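Local atomic coordinates of cleavage stimulation factor 77 (PDB entry 2UY1), a protein that probably takes part in 3'-end cleavage of nuclear pre-mRNA as a helical-repeat scaffold and may bind mRNA. Residues B[160-165]-B[179-184]; B[193-198]-B[220-225]; B[368-373]-B[391-396]. One frame throughout, in Å; residues are numbered along the deposited sequence.

Contact 1 (B[160-165]-B[179-184])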
# COMPACT_ATOMS: atom_id res chain seq x y z
N TYR B 160 20.12 -39.41 5.46
CA TYR B 160 21.27 -38.53 5.25
C TYR B 160 21.21 -37.74 3.93
O TYR B 160 21.89 -36.70 3.79
CB TYR B 160 22.59 -39.29 5.35
CG TYR B 160 23.78 -38.38 5.25
CD1 TYR B 160 23.99 -37.36 6.20
CD2 TYR B 160 24.68 -38.48 4.18
CE1 TYR B 160 25.07 -36.49 6.11
CE2 TYR B 160 25.77 -37.59 4.09
CZ TYR B 160 25.94 -36.61 5.07
OH TYR B 160 27.00 -35.76 5.01
N GLN B 161 20.41 -38.22 2.98
CA GLN B 161 20.17 -37.48 1.73
C GLN B 161 19.43 -36.19 2.01
O GLN B 161 19.84 -35.13 1.53
CB GLN B 161 19.36 -38.31 0.73
CG GLN B 161 20.04 -39.58 0.20
CD GLN B 161 19.02 -40.55 -0.38
OE1 GLN B 161 17.80 -40.31 -0.35
NE2 GLN B 161 19.52 -41.67 -0.90
N GLN B 162 18.33 -36.29 2.76
CA GLN B 162 17.51 -35.11 3.16
C GLN B 162 18.27 -34.13 4.06
O GLN B 162 17.96 -32.93 4.06
CB GLN B 162 16.19 -35.53 3.82
CG GLN B 162 15.33 -36.51 2.98
CD GLN B 162 13.83 -36.49 3.35
OE1 GLN B 162 13.44 -36.60 4.53
NE2 GLN B 162 12.97 -36.36 2.33
N ILE B 163 19.24 -34.66 4.82
CA ILE B 163 20.02 -33.91 5.83
C ILE B 163 21.24 -33.23 5.20
O ILE B 163 21.57 -32.08 5.51
CB ILE B 163 20.45 -34.88 7.01
CG1 ILE B 163 19.24 -35.31 7.84
CG2 ILE B 163 21.48 -34.24 7.96
CD1 ILE B 163 19.54 -36.46 8.80
N GLN B 164 21.90 -33.95 4.28
CA GLN B 164 23.15 -33.50 3.64
C GLN B 164 23.10 -32.08 3.13
O GLN B 164 24.07 -31.33 3.36
CB GLN B 164 23.55 -34.43 2.48
CG GLN B 164 25.02 -34.34 2.09
CD GLN B 164 25.43 -35.43 1.10
OE1 GLN B 164 24.66 -36.36 0.80
NE2 GLN B 164 26.67 -35.33 0.59
N PRO B 165 22.00 -31.69 2.44
CA PRO B 165 22.05 -30.34 1.90
C PRO B 165 21.86 -29.26 2.98
O PRO B 165 22.31 -28.14 2.80
CB PRO B 165 20.91 -30.32 0.86
CG PRO B 165 19.93 -31.31 1.37
CD PRO B 165 20.72 -32.36 2.10
N ILE B 179 15.66 -29.52 12.42
CA ILE B 179 14.77 -29.75 13.55
C ILE B 179 13.41 -30.27 13.11
O ILE B 179 12.96 -31.32 13.60
CB ILE B 179 14.60 -28.47 14.44
CG1 ILE B 179 15.83 -28.27 15.33
CG2 ILE B 179 13.31 -28.54 15.32
CD1 ILE B 179 15.96 -26.88 15.94
N ASP B 180 12.76 -29.52 12.21
CA ASP B 180 11.42 -29.88 11.68
C ASP B 180 11.38 -31.27 11.01
O ASP B 180 10.45 -32.04 11.25
CB ASP B 180 10.94 -28.84 10.68
CG ASP B 180 10.77 -27.46 11.27
OD1 ASP B 180 10.27 -27.32 12.43
OD2 ASP B 180 11.13 -26.50 10.55
N LEU B 181 12.36 -31.57 10.16
CA LEU B 181 12.50 -32.88 9.51
C LEU B 181 12.59 -34.03 10.52
O LEU B 181 11.92 -35.05 10.34
CB LEU B 181 13.73 -32.89 8.55
CG LEU B 181 14.32 -34.24 8.06
CD1 LEU B 181 13.73 -34.62 6.76
CD2 LEU B 181 15.83 -34.22 7.95
N GLU B 182 13.43 -33.87 11.56
CA GLU B 182 13.59 -34.86 12.64
C GLU B 182 12.41 -34.98 13.58
O GLU B 182 12.13 -36.07 14.13
CB GLU B 182 14.86 -34.58 13.48
CG GLU B 182 16.19 -34.94 12.80
CD GLU B 182 16.36 -36.44 12.49
OE1 GLU B 182 15.77 -37.30 13.21
OE2 GLU B 182 17.10 -36.76 11.54
N MET B 183 11.73 -33.87 13.83
CA MET B 183 10.50 -33.91 14.63
C MET B 183 9.42 -34.80 14.04
O MET B 183 8.67 -35.42 14.80
CB MET B 183 9.91 -32.52 14.85
CG MET B 183 10.67 -31.68 15.83
SD MET B 183 10.78 -32.45 17.47
CE MET B 183 9.11 -32.28 18.07
N GLU B 184 9.33 -34.84 12.71
CA GLU B 184 8.23 -35.54 12.01
C GLU B 184 8.58 -37.00 11.76
O GLU B 184 7.77 -37.91 12.05
CB GLU B 184 7.80 -34.83 10.70
CG GLU B 184 8.91 -34.65 9.66
CD GLU B 184 8.41 -34.38 8.23
OE1 GLU B 184 7.19 -34.23 7.99
OE2 GLU B 184 9.27 -34.32 7.33
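The side-chain amide of Gln-162 turns its oxygen end to Leu-181: CD1 of Leu-181 stands 3.0 Å from OE1 of Gln-162, and the methyl lies beyond the oxygen, raised from the amide plane. A second flat group, the carboxylate of Glu-182, presents OE2 to the CD1 methyl of Ile-163 at 3.7 Å. Within helix 150-167, one face of the Tyr-160 ring is covered towards its rim by CB of Gln-164. The setting is an antiparallel helical hairpin in the TPR-like alpha-alpha fold of the Suppressor of forked family: the short axes approach to 11.1 Å and run at 162°, with Gln-162 and Leu-181 nearest in register. Leu-181 is the wedge. With CG anti to its backbone N (chi1 163°), its two methyls fork over neighbouring residues of helix 150-167, CD1 against Gln-162 and CD2 against Ile-163. Glu-182 bends at chi2, and its acidic end is committed to a salt bridge from OE1 to Arg-197 NE on helix 193-208, which probably helps to hold the carboxylate beside Ile-163. At the apolar centre the side chains of Ile-163 and Leu-181 cross at about a right angle, CG1 of Ile-163 lying 3.6 Å from CD2 of Leu-181.

Contact 2 (B[193-198]-B[220-225])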
# COMPACT_ATOMS: atom_id res chain seq x y z
N PRO B 193 14.35 -42.80 22.79
CA PRO B 193 15.46 -42.63 21.81
C PRO B 193 15.34 -41.44 20.84
O PRO B 193 16.37 -40.91 20.36
CB PRO B 193 15.42 -43.94 21.00
CG PRO B 193 14.67 -44.92 21.86
CD PRO B 193 13.64 -44.08 22.58
N HIS B 194 14.10 -41.06 20.52
CA HIS B 194 13.84 -39.90 19.66
C HIS B 194 14.17 -38.62 20.41
O HIS B 194 14.91 -37.80 19.92
CB HIS B 194 12.39 -39.87 19.13
CG HIS B 194 12.11 -38.71 18.20
ND1 HIS B 194 11.27 -37.67 18.54
CD2 HIS B 194 12.59 -38.42 16.97
CE1 HIS B 194 11.22 -36.80 17.54
NE2 HIS B 194 12.02 -37.23 16.58
N GLU B 195 13.61 -38.47 21.61
CA GLU B 195 14.01 -37.43 22.55
C GLU B 195 15.54 -37.24 22.66
O GLU B 195 16.04 -36.12 22.62
CB GLU B 195 13.40 -37.74 23.92
CG GLU B 195 13.79 -36.74 25.01
CD GLU B 195 13.20 -37.01 26.39
OE1 GLU B 195 12.17 -37.73 26.51
OE2 GLU B 195 13.77 -36.44 27.37
N SER B 196 16.28 -38.36 22.79
CA SER B 196 17.72 -38.36 22.92
C SER B 196 18.35 -37.76 21.64
O SER B 196 19.21 -36.85 21.68
CB SER B 196 18.16 -39.82 23.16
OG SER B 196 19.55 -39.93 23.37
N ARG B 197 17.86 -38.23 20.50
CA ARG B 197 18.25 -37.68 19.23
C ARG B 197 17.99 -36.17 19.13
O ARG B 197 18.79 -35.43 18.55
CB ARG B 197 17.58 -38.40 18.06
CG ARG B 197 18.02 -37.82 16.66
CD ARG B 197 17.93 -38.85 15.52
NE ARG B 197 18.33 -38.28 14.24
CZ ARG B 197 19.58 -38.24 13.77
NH1 ARG B 197 20.59 -38.74 14.50
NH2 ARG B 197 19.82 -37.68 12.59
N MET B 198 16.86 -35.74 19.66
CA MET B 198 16.41 -34.33 19.54
C MET B 198 17.22 -33.40 20.48
O MET B 198 17.49 -32.23 20.15
CB MET B 198 14.91 -34.23 19.88
CG MET B 198 13.94 -34.77 18.77
SD MET B 198 14.44 -34.37 17.08
CE MET B 198 14.42 -32.56 17.11
N SER B 220 13.88 -24.29 23.72
CA SER B 220 12.92 -24.00 24.78
C SER B 220 11.53 -24.56 24.41
O SER B 220 10.86 -25.23 25.23
CB SER B 220 12.85 -22.48 25.01
OG SER B 220 11.78 -22.13 25.90
N GLU B 221 11.11 -24.28 23.17
CA GLU B 221 9.79 -24.69 22.66
C GLU B 221 9.71 -26.19 22.57
O GLU B 221 8.75 -26.76 23.04
CB GLU B 221 9.45 -24.06 21.32
CG GLU B 221 8.99 -22.59 21.39
CD GLU B 221 7.72 -22.34 22.21
OE1 GLU B 221 6.61 -22.70 21.75
OE2 GLU B 221 7.83 -21.73 23.29
N TYR B 222 10.75 -26.83 22.04
CA TYR B 222 10.82 -28.28 22.03
C TYR B 222 10.67 -28.85 23.44
O TYR B 222 9.88 -29.77 23.68
CB TYR B 222 12.12 -28.77 21.40
CG TYR B 222 12.29 -30.24 21.62
CD1 TYR B 222 11.51 -31.16 20.91
CD2 TYR B 222 13.20 -30.73 22.56
CE1 TYR B 222 11.66 -32.55 21.11
CE2 TYR B 222 13.35 -32.10 22.76
CZ TYR B 222 12.58 -33.00 22.04
OH TYR B 222 12.71 -34.36 22.25
N LEU B 223 11.41 -28.28 24.37
CA LEU B 223 11.45 -28.77 25.75
C LEU B 223 10.11 -28.60 26.43
O LEU B 223 9.72 -29.48 27.20
CB LEU B 223 12.50 -28.02 26.55
CG LEU B 223 13.91 -28.57 26.38
CD1 LEU B 223 14.86 -27.64 27.13
CD2 LEU B 223 14.09 -30.06 26.81
N ILE B 224 9.41 -27.50 26.12
CA ILE B 224 8.08 -27.21 26.69
C ILE B 224 7.08 -28.26 26.19
O ILE B 224 6.22 -28.71 26.92
CB ILE B 224 7.62 -25.75 26.34
CG1 ILE B 224 8.45 -24.70 27.10
CG2 ILE B 224 6.13 -25.54 26.56
CD1 ILE B 224 7.95 -23.22 26.93
N GLY B 225 7.24 -28.69 24.95
CA GLY B 225 6.26 -29.59 24.33
C GLY B 225 6.43 -31.01 24.79
O GLY B 225 5.49 -31.81 24.72
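Two first torsions bring Met-198 and Tyr-222 together. Tyr-222 carries CG opposite its backbone N (chi1 170°), sending the ring straight across to helix 193-208, where it meets CB of Met-198. Met-198 has CG opposite its carbonyl carbon (chi1 -75°), and with further bends at chi2 and chi3 the rest of its chain is carried on past the phenol towards Met-183. The evidence is in the distances: CB of Met-198 is 3.2 Å from OH and 3.4 Å from CZ of Tyr-222, and CG of Met-198 follows at 3.9 Å from CE1 of the same ring. The approach is oblique to the ring. The hydroxyl also lies against backbone, with OH of Tyr-222 3.3 Å from CA of Glu-195. CB and CG of Glu-195 both lie 3.8 Å from that OH, and the extended side chain passes the ring at about a right angle, the carboxylate plane turned 69° from it. The phenol end is thus lodged against one turn of helix 193-208 by close van der Waals contact, without a hydrogen bond between the two segments. The acid group of Glu-195 has its partners beyond the contact: OE2 bonds to Gln-228 NE2 and His-199 NE2. Met-198 is itself backed by its own helix, since its CG sits 3.6 Å above one face of the His-194 ring, offset towards the rim.

The contact joins two consecutive helices of the TPR-like array. Tyr-222 also stacks on the ring of His-202 further along helix 193-208, helix 173-184 adds Met-183 against both Tyr-222 and Met-198, and helix 229-242 packs on helix 213-225 through Ser-220 and Leu-223.

Contact 3 (B[368-373]-B[391-396])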
# COMPACT_ATOMS: atom_id res chain seq x y z
N GLY B 368 -16.94 2.73 14.05
CA GLY B 368 -18.25 3.22 13.71
C GLY B 368 -18.69 4.39 14.58
O GLY B 368 -19.87 4.75 14.61
N ASP B 369 -17.73 5.01 15.25
CA ASP B 369 -17.99 6.16 16.14
C ASP B 369 -17.87 7.44 15.30
O ASP B 369 -16.89 8.21 15.45
CB ASP B 369 -17.02 6.13 17.31
CG ASP B 369 -17.40 7.05 18.41
OD1 ASP B 369 -18.59 7.15 18.74
OD2 ASP B 369 -16.49 7.64 19.01
N GLU B 370 -18.87 7.63 14.42
CA GLU B 370 -18.91 8.67 13.41
C GLU B 370 -18.81 10.13 13.85
O GLU B 370 -17.99 10.90 13.32
CB GLU B 370 -20.14 8.47 12.52
CG GLU B 370 -20.17 9.43 11.37
CD GLU B 370 -21.31 9.15 10.45
OE1 GLU B 370 -21.30 8.08 9.79
OE2 GLU B 370 -22.22 9.98 10.43
N GLU B 371 -19.64 10.50 14.81
CA GLU B 371 -19.70 11.84 15.31
C GLU B 371 -18.38 12.28 15.93
O GLU B 371 -17.93 13.40 15.69
CB GLU B 371 -20.84 11.94 16.35
CG GLU B 371 -22.24 11.59 15.79
CD GLU B 371 -22.84 12.73 14.95
OE1 GLU B 371 -23.34 13.70 15.58
OE2 GLU B 371 -22.79 12.65 13.66
N ASN B 372 -17.76 11.42 16.73
CA ASN B 372 -16.45 11.70 17.26
C ASN B 372 -15.35 11.76 16.23
O ASN B 372 -14.47 12.63 16.32
CB ASN B 372 -16.07 10.71 18.38
CG ASN B 372 -16.87 10.96 19.62
OD1 ASN B 372 -17.28 12.25 19.83
ND2 ASN B 372 -17.15 10.04 20.38
N ALA B 373 -15.40 10.81 15.29
CA ALA B 373 -14.46 10.78 14.19
C ALA B 373 -14.47 12.12 13.48
O ALA B 373 -13.40 12.70 13.24
CB ALA B 373 -14.76 9.59 13.21
N ILE B 391 -12.84 10.95 2.91
CA ILE B 391 -13.51 11.15 1.59
C ILE B 391 -14.26 9.87 1.18
O ILE B 391 -15.38 9.94 0.65
CB ILE B 391 -12.45 11.59 0.46
CG1 ILE B 391 -12.02 13.07 0.68
CG2 ILE B 391 -13.03 11.34 -1.01
CD1 ILE B 391 -10.63 13.51 0.04
N GLU B 392 -13.64 8.71 1.36
CA GLU B 392 -14.28 7.44 0.97
C GLU B 392 -15.50 7.13 1.85
O GLU B 392 -16.59 6.77 1.36
CB GLU B 392 -13.31 6.26 1.04
CG GLU B 392 -13.95 4.80 0.73
CD GLU B 392 -14.23 4.51 -0.76
OE1 GLU B 392 -14.24 5.45 -1.60
OE2 GLU B 392 -14.45 3.33 -1.14
N TYR B 393 -15.31 7.29 3.15
CA TYR B 393 -16.49 7.24 4.12
C TYR B 393 -17.71 8.15 3.80
O TYR B 393 -18.85 7.69 3.77
CB TYR B 393 -15.98 7.54 5.51
CG TYR B 393 -17.01 7.29 6.61
CD1 TYR B 393 -17.08 6.05 7.24
CD2 TYR B 393 -17.90 8.26 6.99
CE1 TYR B 393 -17.98 5.82 8.28
CE2 TYR B 393 -18.84 8.04 8.03
CZ TYR B 393 -18.85 6.83 8.65
OH TYR B 393 -19.75 6.57 9.65
N GLU B 394 -17.48 9.45 3.69
CA GLU B 394 -18.50 10.41 3.14
C GLU B 394 -19.21 10.03 1.84
O GLU B 394 -20.47 10.06 1.77
CB GLU B 394 -17.83 11.81 2.99
CG GLU B 394 -18.83 12.97 2.88
CD GLU B 394 -19.79 12.97 4.07
OE1 GLU B 394 -19.33 12.66 5.15
OE2 GLU B 394 -20.97 13.29 3.91
N PHE B 395 -18.44 9.66 0.79
CA PHE B 395 -19.02 9.07 -0.39
C PHE B 395 -19.92 7.83 -0.16
O PHE B 395 -20.96 7.68 -0.80
CB PHE B 395 -17.94 8.74 -1.44
CG PHE B 395 -18.49 8.46 -2.84
CD1 PHE B 395 -18.64 9.49 -3.76
CD2 PHE B 395 -18.86 7.17 -3.23
CE1 PHE B 395 -19.09 9.23 -5.06
CE2 PHE B 395 -19.32 6.92 -4.50
CZ PHE B 395 -19.47 7.93 -5.43
N MET B 396 -19.50 6.93 0.70
CA MET B 396 -20.29 5.71 0.94
C MET B 396 -21.57 5.95 1.77
O MET B 396 -22.69 5.56 1.36
CB MET B 396 -19.40 4.60 1.53
CG MET B 396 -18.46 4.01 0.46
SD MET B 396 -17.37 2.77 1.12
CE MET B 396 -18.49 1.42 1.58
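The first turn of helix 370-379 meets the C-terminal half of the following helix, 384-397, here, Glu-370 lying against the phenol of Tyr-393. Each of the two side chains starts with CG anti to its backbone N (chi1 -174° for Glu-370 and -170° for Tyr-393), which lets them extend towards each other from facing helices. CB and CG of Glu-370 come to 3.5 and 3.4 Å from OH of Tyr-393. As modelled, the carboxyl carbon CD of Glu-370 stands at the ring edge, in its plane and 3.6 Å from CE2 of Tyr-393. The separation of OE1 of Glu-370 from OH of Tyr-393 is too short to be trusted, however, so the placement of the whole carboxylate and the bonding of these polar ends remain doubtful.

Fold context comes from the inter-helix turn of this TPR-like array. Helix 354-367 ends in a Schellman motif at Gly-368, whose positive phi (101°) goes with the two bonds back into the last turn that close the helix, and Asp-369 follows at the N-cap position of the next helix. Its side chain makes no capping bond; instead OD2 of Asp-369 accepts a hydrogen bond on its syn side, tilted somewhat out of the carboxylate plane, from ND2 of Asn-372 at 2.8 Å. Tyr-393 also packs on Leu-365 of helix 354-367 and on an aromatic side chain of the other protein chain, while Glu-394 forms a salt bridge with Arg-374.

How the contacts relate
The contacts come in series along the chain, each closing before the next opens, and all lie within the region that defines the Suppressor of forked family. Contacts 1 and 2 form one continuous patch, their centres 15 Å apart: helices 173-184 and 193-208 follow each other, and Glu-182 ties them together, its carbonyl O probably bonded to NE2 of His-194 (2.7 Å) and its CB packed on SD of Met-198 (3.6 Å). Contact 3 is remote, its centre about 53 Å from that of contact 2 and on the opposite side of the chain's centre. Packing between consecutive helices recurs along an elongated array, and all three contacts lie within reach of the other protein chain, contact 3 with the most residues (eight).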